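Local coordinates for FdxN element excision controlling factor XisI (Anabaena variabilis ATCC 29413, PDB 2NVM), which probably takes part, with XisF and XisH, in controlling the site-specific excision of the fdxN element that rearranges cyanobacterial nitrogen-fixation genes, at residues B[90-95]-B[121-126]; B[97-102]-B[106-111]. One frame throughout, in Å; residues are numbered along the deposited sequence.

Contact 1: B[90-95]-B[121-126]; sequences TNLAIV and TEFAIA
Val95 and Phe123 mark the closest backbone approach of 90-95 and 121-126, with the CA of Val95 9.7 Å from the CA of Phe123; a gap that wide leaves side chains to make the contact. Residues 121-126 form neither helix nor strand, whereas 90-95 turns into a helix. A type I' beta turn runs from Thr90 to Ala93, with positive phi at both Asn91 and Leu92, closed by a weak backbone bond from Ala93 N to Thr90 O. A second tie is a bond from Ile94 N to Thr90 OG1, 3.3 Å long and fairly straight at 160°. Asp88 holds this bend from the preceding loop, accepting from Leu92 N and bonding to Thr90 OG1. Lying between strand 82-87 and helix 93-100, the turn is part of the link within a beta-alpha-beta unit, and the C-terminal tail supplies a ring that packs near the start of that helix. The side chains of Val95 and Phe123 approach from opposite directions. With CG1 of Val95 anti to its own backbone N (chi1 165°), that methyl is the branch that bears on the ring, 3.3 Å from CZ of Phe123 and equally close to CE1, closer than carbons usually pack, so the exact separation is somewhat doubtful. CG2 of Val95 stays farther off, 4.2 Å from CZ of Phe123. Leu92 adds a looser touch at another part of the ring, its CD1 lying 4.4 Å from CE2 of Phe123. Both aliphatic groups approach the ring obliquely, and Leu110 of strand 108-110 touches Leu92 as well as Phe123.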
loop_
_atom_site.group_PDB
_atom_site.type_symbol
_atom_site.label_atom_id
_atom_site.label_comp_id
_atom_site.label_asym_id
_atom_site.label_seq_id
_atom_site.Cartn_x
_atom_site.Cartn_y
_atom_site.Cartn_z
ATOM N N THR B 90 -9.428 1.875 13.149
ATOM C CA THR B 90 -10.535 1.279 13.925
ATOM C C THR B 90 -10.442 1.376 15.449
ATOM O O THR B 90 -11.358 0.881 16.121
ATOM C CB THR B 90 -10.646 -0.241 13.562
ATOM O OG1 THR B 90 -9.518 -0.962 14.092
ATOM C CG2 THR B 90 -10.719 -0.437 12.051
ATOM N N ASN B 91 -9.378 2.025 15.967
ATOM C CA ASN B 91 -9.109 2.163 17.412
ATOM C C ASN B 91 -8.984 0.750 18.047
ATOM O O ASN B 91 -9.537 0.461 19.119
ATOM C CB ASN B 91 -10.174 3.060 18.095
ATOM C CG ASN B 91 -9.728 3.614 19.466
ATOM O OD1 ASN B 91 -8.548 3.895 19.697
ATOM N ND2 ASN B 91 -10.694 3.818 20.359
ATOM N N LEU B 92 -8.244 -0.118 17.335
ATOM C CA LEU B 92 -7.980 -1.518 17.688
ATOM C C LEU B 92 -9.168 -2.493 17.601
ATOM O O LEU B 92 -9.054 -3.615 18.074
ATOM C CB LEU B 92 -7.180 -1.638 19.020
ATOM C CG LEU B 92 -5.783 -0.993 19.016
ATOM C CD1 LEU B 92 -5.164 -1.157 20.393
ATOM C CD2 LEU B 92 -4.856 -1.576 17.926
ATOM N N ALA B 93 -10.270 -2.102 16.937
ATOM C CA ALA B 93 -11.424 -3.011 16.712
ATOM C C ALA B 93 -10.995 -4.247 15.891
ATOM O O ALA B 93 -11.514 -5.330 16.123
ATOM C CB ALA B 93 -12.595 -2.295 16.029
ATOM N N ILE B 94 -10.030 -4.072 14.974
ATOM C CA ILE B 94 -9.480 -5.176 14.160
ATOM C C ILE B 94 -8.712 -6.231 14.987
ATOM O O ILE B 94 -8.625 -7.370 14.553
ATOM C CB ILE B 94 -8.583 -4.691 12.955
ATOM C CG1 ILE B 94 -7.272 -4.026 13.398
ATOM C CG2 ILE B 94 -9.372 -3.748 12.013
ATOM C CD1 ILE B 94 -6.396 -3.660 12.188
ATOM N N VAL B 95 -8.127 -5.837 16.127
ATOM C CA VAL B 95 -7.420 -6.772 17.028
ATOM C C VAL B 95 -8.396 -7.794 17.622
ATOM O O VAL B 95 -8.057 -8.972 17.695
ATOM C CB VAL B 95 -6.606 -6.050 18.140
ATOM C CG1 VAL B 95 -6.192 -7.004 19.261
ATOM C CG2 VAL B 95 -5.398 -5.360 17.530
ATOM N N THR B 121 1.423 -2.713 26.182
ATOM C CA THR B 121 0.201 -3.403 25.747
ATOM C C THR B 121 0.381 -4.942 25.880
ATOM O O THR B 121 1.485 -5.442 26.184
ATOM C CB THR B 121 -0.221 -2.971 24.301
ATOM O OG1 THR B 121 -1.541 -3.459 24.027
ATOM C CG2 THR B 121 0.770 -3.450 23.211
ATOM N N GLU B 122 -0.708 -5.679 25.642
ATOM C CA GLU B 122 -0.715 -7.168 25.716
ATOM C C GLU B 122 -0.217 -7.909 24.441
ATOM O O GLU B 122 -0.245 -9.146 24.415
ATOM C CB GLU B 122 -2.126 -7.671 26.084
ATOM N N PHE B 123 0.291 -7.174 23.439
ATOM C CA PHE B 123 0.732 -7.735 22.139
ATOM C C PHE B 123 2.251 -7.946 22.053
ATOM O O PHE B 123 2.987 -7.600 22.991
ATOM C CB PHE B 123 0.207 -6.853 20.984
ATOM C CG PHE B 123 -1.250 -6.522 21.110
ATOM C CD1 PHE B 123 -2.209 -7.555 21.114
ATOM C CD2 PHE B 123 -1.677 -5.194 21.267
ATOM C CE1 PHE B 123 -3.580 -7.270 21.284
ATOM C CE2 PHE B 123 -3.051 -4.879 21.415
ATOM C CZ PHE B 123 -4.005 -5.920 21.432
ATOM N N ALA B 124 2.699 -8.533 20.936
ATOM C CA ALA B 124 4.130 -8.809 20.698
ATOM C C ALA B 124 4.962 -7.543 20.408
ATOM O O ALA B 124 4.452 -6.560 19.847
ATOM C CB ALA B 124 4.312 -9.806 19.566
ATOM N N ILE B 125 6.243 -7.615 20.787
ATOM C CA ILE B 125 7.244 -6.552 20.606
ATOM C C ILE B 125 7.934 -6.735 19.246
ATOM O O ILE B 125 8.163 -5.759 18.548
ATOM C CB ILE B 125 8.303 -6.524 21.771
ATOM C CG1 ILE B 125 7.608 -6.352 23.133
ATOM C CG2 ILE B 125 9.337 -5.398 21.553
ATOM C CD1 ILE B 125 8.559 -6.313 24.345
ATOM N N ALA B 126 8.296 -7.974 18.904
ATOM C CA ALA B 126 8.931 -8.301 17.611
ATOM C C ALA B 126 8.656 -9.749 17.198
ATOM O O ALA B 126 9.015 -10.150 16.086
ATOM C CB ALA B 126 10.437 -8.030 17.666
ATOM O OXT ALA B 126 8.059 -10.537 17.949
#

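Contact 2: B[97-102]-B[106-111]; sequences EMLVAG and TDIILG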
loop_
_atom_site.group_PDB
_atom_site.type_symbol
_atom_site.label_atom_id
_atom_site.label_comp_id
_atom_site.label_asym_id
_atom_site.label_seq_id
_atom_site.Cartn_x
_atom_site.Cartn_y
_atom_site.Cartn_z
ATOM N N GLU B 97 -11.125 -8.861 16.254
ATOM C CA GLU B 97 -11.442 -9.802 15.169
ATOM C C GLU B 97 -10.360 -10.873 14.971
ATOM O O GLU B 97 -10.694 -12.043 14.756
ATOM C CB GLU B 97 -11.845 -9.053 13.890
ATOM C CG GLU B 97 -13.159 -8.253 14.151
ATOM C CD GLU B 97 -13.885 -7.807 12.918
ATOM O OE1 GLU B 97 -13.237 -7.561 11.887
ATOM O OE2 GLU B 97 -15.125 -7.687 12.982
HETATM N N MSE B 98 -9.095 -10.492 15.145
HETATM C CA MSE B 98 -7.958 -11.427 15.044
HETATM C C MSE B 98 -7.946 -12.435 16.204
HETATM O O MSE B 98 -7.734 -13.624 15.964
HETATM C CB MSE B 98 -6.618 -10.683 14.983
HETATM C CG MSE B 98 -6.434 -9.839 13.736
HETATM SE SE MSE B 98 -4.837 -8.765 13.880
HETATM C CE MSE B 98 -5.091 -7.677 12.311
ATOM N N LEU B 99 -8.199 -11.960 17.430
ATOM C CA LEU B 99 -8.272 -12.823 18.629
ATOM C C LEU B 99 -9.446 -13.801 18.535
ATOM O O LEU B 99 -9.297 -14.952 18.936
ATOM C CB LEU B 99 -8.343 -12.012 19.934
ATOM C CG LEU B 99 -7.159 -11.078 20.219
ATOM C CD1 LEU B 99 -7.498 -10.242 21.433
ATOM C CD2 LEU B 99 -5.833 -11.809 20.399
ATOM N N VAL B 100 -10.590 -13.326 18.015
ATOM C CA VAL B 100 -11.789 -14.159 17.734
ATOM C C VAL B 100 -11.492 -15.202 16.622
ATOM O O VAL B 100 -12.125 -16.253 16.587
ATOM C CB VAL B 100 -13.051 -13.284 17.402
ATOM C CG1 VAL B 100 -14.205 -14.106 16.852
ATOM C CG2 VAL B 100 -13.489 -12.520 18.639
ATOM N N ALA B 101 -10.553 -14.899 15.715
ATOM C CA ALA B 101 -10.093 -15.850 14.687
ATOM C C ALA B 101 -8.968 -16.795 15.202
ATOM O O ALA B 101 -8.353 -17.470 14.397
ATOM C CB ALA B 101 -9.641 -15.104 13.413
ATOM N N GLY B 102 -8.699 -16.851 16.514
ATOM C CA GLY B 102 -7.671 -17.731 17.085
ATOM C C GLY B 102 -6.227 -17.334 16.840
ATOM O O GLY B 102 -5.343 -18.191 16.870
ATOM N N THR B 106 0.571 -12.835 21.034
ATOM C CA THR B 106 2.020 -12.945 20.774
ATOM C C THR B 106 2.394 -12.905 19.280
ATOM O O THR B 106 3.576 -12.710 18.980
ATOM C CB THR B 106 2.650 -14.220 21.409
ATOM O OG1 THR B 106 2.082 -15.399 20.822
ATOM C CG2 THR B 106 2.437 -14.229 22.918
ATOM N N ASP B 107 1.426 -13.153 18.376
ATOM C CA ASP B 107 1.613 -13.071 16.909
ATOM C C ASP B 107 1.051 -11.770 16.256
ATOM O O ASP B 107 0.999 -11.683 15.031
ATOM C CB ASP B 107 1.062 -14.352 16.232
ATOM C CG ASP B 107 1.904 -15.600 16.529
ATOM O OD1 ASP B 107 3.143 -15.509 16.697
ATOM O OD2 ASP B 107 1.324 -16.701 16.537
ATOM N N ILE B 108 0.678 -10.777 17.080
ATOM C CA ILE B 108 0.166 -9.462 16.668
ATOM C C ILE B 108 1.176 -8.404 17.172
ATOM O O ILE B 108 1.463 -8.373 18.349
ATOM C CB ILE B 108 -1.244 -9.160 17.270
ATOM C CG1 ILE B 108 -2.267 -10.226 16.837
ATOM C CG2 ILE B 108 -1.731 -7.762 16.853
ATOM C CD1 ILE B 108 -3.686 -10.007 17.363
ATOM N N ILE B 109 1.704 -7.568 16.277
ATOM C CA ILE B 109 2.647 -6.482 16.616
ATOM C C ILE B 109 2.033 -5.153 16.182
ATOM O O ILE B 109 1.605 -5.013 15.025
ATOM C CB ILE B 109 4.021 -6.645 15.914
ATOM C CG1 ILE B 109 4.651 -7.989 16.297
ATOM C CG2 ILE B 109 4.964 -5.486 16.286
ATOM C CD1 ILE B 109 5.976 -8.242 15.694
ATOM N N LEU B 110 1.996 -4.191 17.104
ATOM C CA LEU B 110 1.518 -2.849 16.808
ATOM C C LEU B 110 2.721 -2.060 16.336
ATOM O O LEU B 110 3.427 -1.432 17.124
ATOM C CB LEU B 110 0.807 -2.200 17.997
ATOM C CG LEU B 110 -0.392 -2.987 18.527
ATOM C CD1 LEU B 110 -1.021 -2.188 19.670
ATOM C CD2 LEU B 110 -1.448 -3.333 17.433
ATOM N N GLY B 111 2.967 -2.151 15.024
ATOM C CA GLY B 111 4.026 -1.439 14.323
ATOM C C GLY B 111 3.898 0.064 14.455
ATOM O O GLY B 111 4.902 0.746 14.506
#
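Neither a face nor an edge of any flat group is involved where Met98 and Leu99 meet Ile108: the side chains that touch are all aliphatic or selenoether, and the contact is apolar. The CA of Met98 and the CA of Ile108, the nearest pair of the two backbones, stand 8.5 Å apart, and the side chains of Met98 and Ile108 meet between them. Ile108 carries the whole strand side. Its CG1 lies anti to the carbonyl carbon (chi1 -59°) and the chain beyond is extended, which sends CD1 forward as the leading methyl. There CD1 of Ile108 lies 3.8 Å from CB of Met98, the base of that side chain. The selenium of Met98, a selenomethionine in this crystal, approaches the same methyl farther along, with SE 3.9 Å from CD1 of Ile108; SE is also 4.2 Å from CG1 of Ile108. The contact lies in the beta-alpha-beta unit of strand 82-87, helix 93-100 and strand 108-110, whose helix packs on strands that run parallel to each other, and Met98 also touches Ile83 on the first of them and Ile15 on helix 4-23. A Schellman motif ends helix 93-100, with Ile103 N bonded to Met98 O and Gly102 N bonded to Leu99 O; Gly102 is the C-prime residue, with phi at 73°. Just before that end, Leu99 makes a more peripheral contact, its exposed side chain running at a slant to that of Ile108 and bringing CD2 of Leu99 to 4.1 Å from CD1 of Ile108.

Overall arrangement
Contact 2 is nested along the chain inside the loop that contact 1 closes: 90-95, 97-102, 106-111 and 121-126 follow one another in that order. The two centres are 7 Å apart, on the same side of the chain's centre, and both contacts draw on helix 93-100, contact 1 through Val95 in its first turn and Leu92 just before it, contact 2 on its last residues. Strand 108-110 and the tail are joined directly, Ala124 N approaching Ile108 O at 2.9 Å as a probable hydrogen bond. Strand 108-110 also pairs in parallel with strand 82-87. Helix 93-100 therefore packs on strand 108-110 through contact 2 and on the tail through contact 1, beside the strand pair.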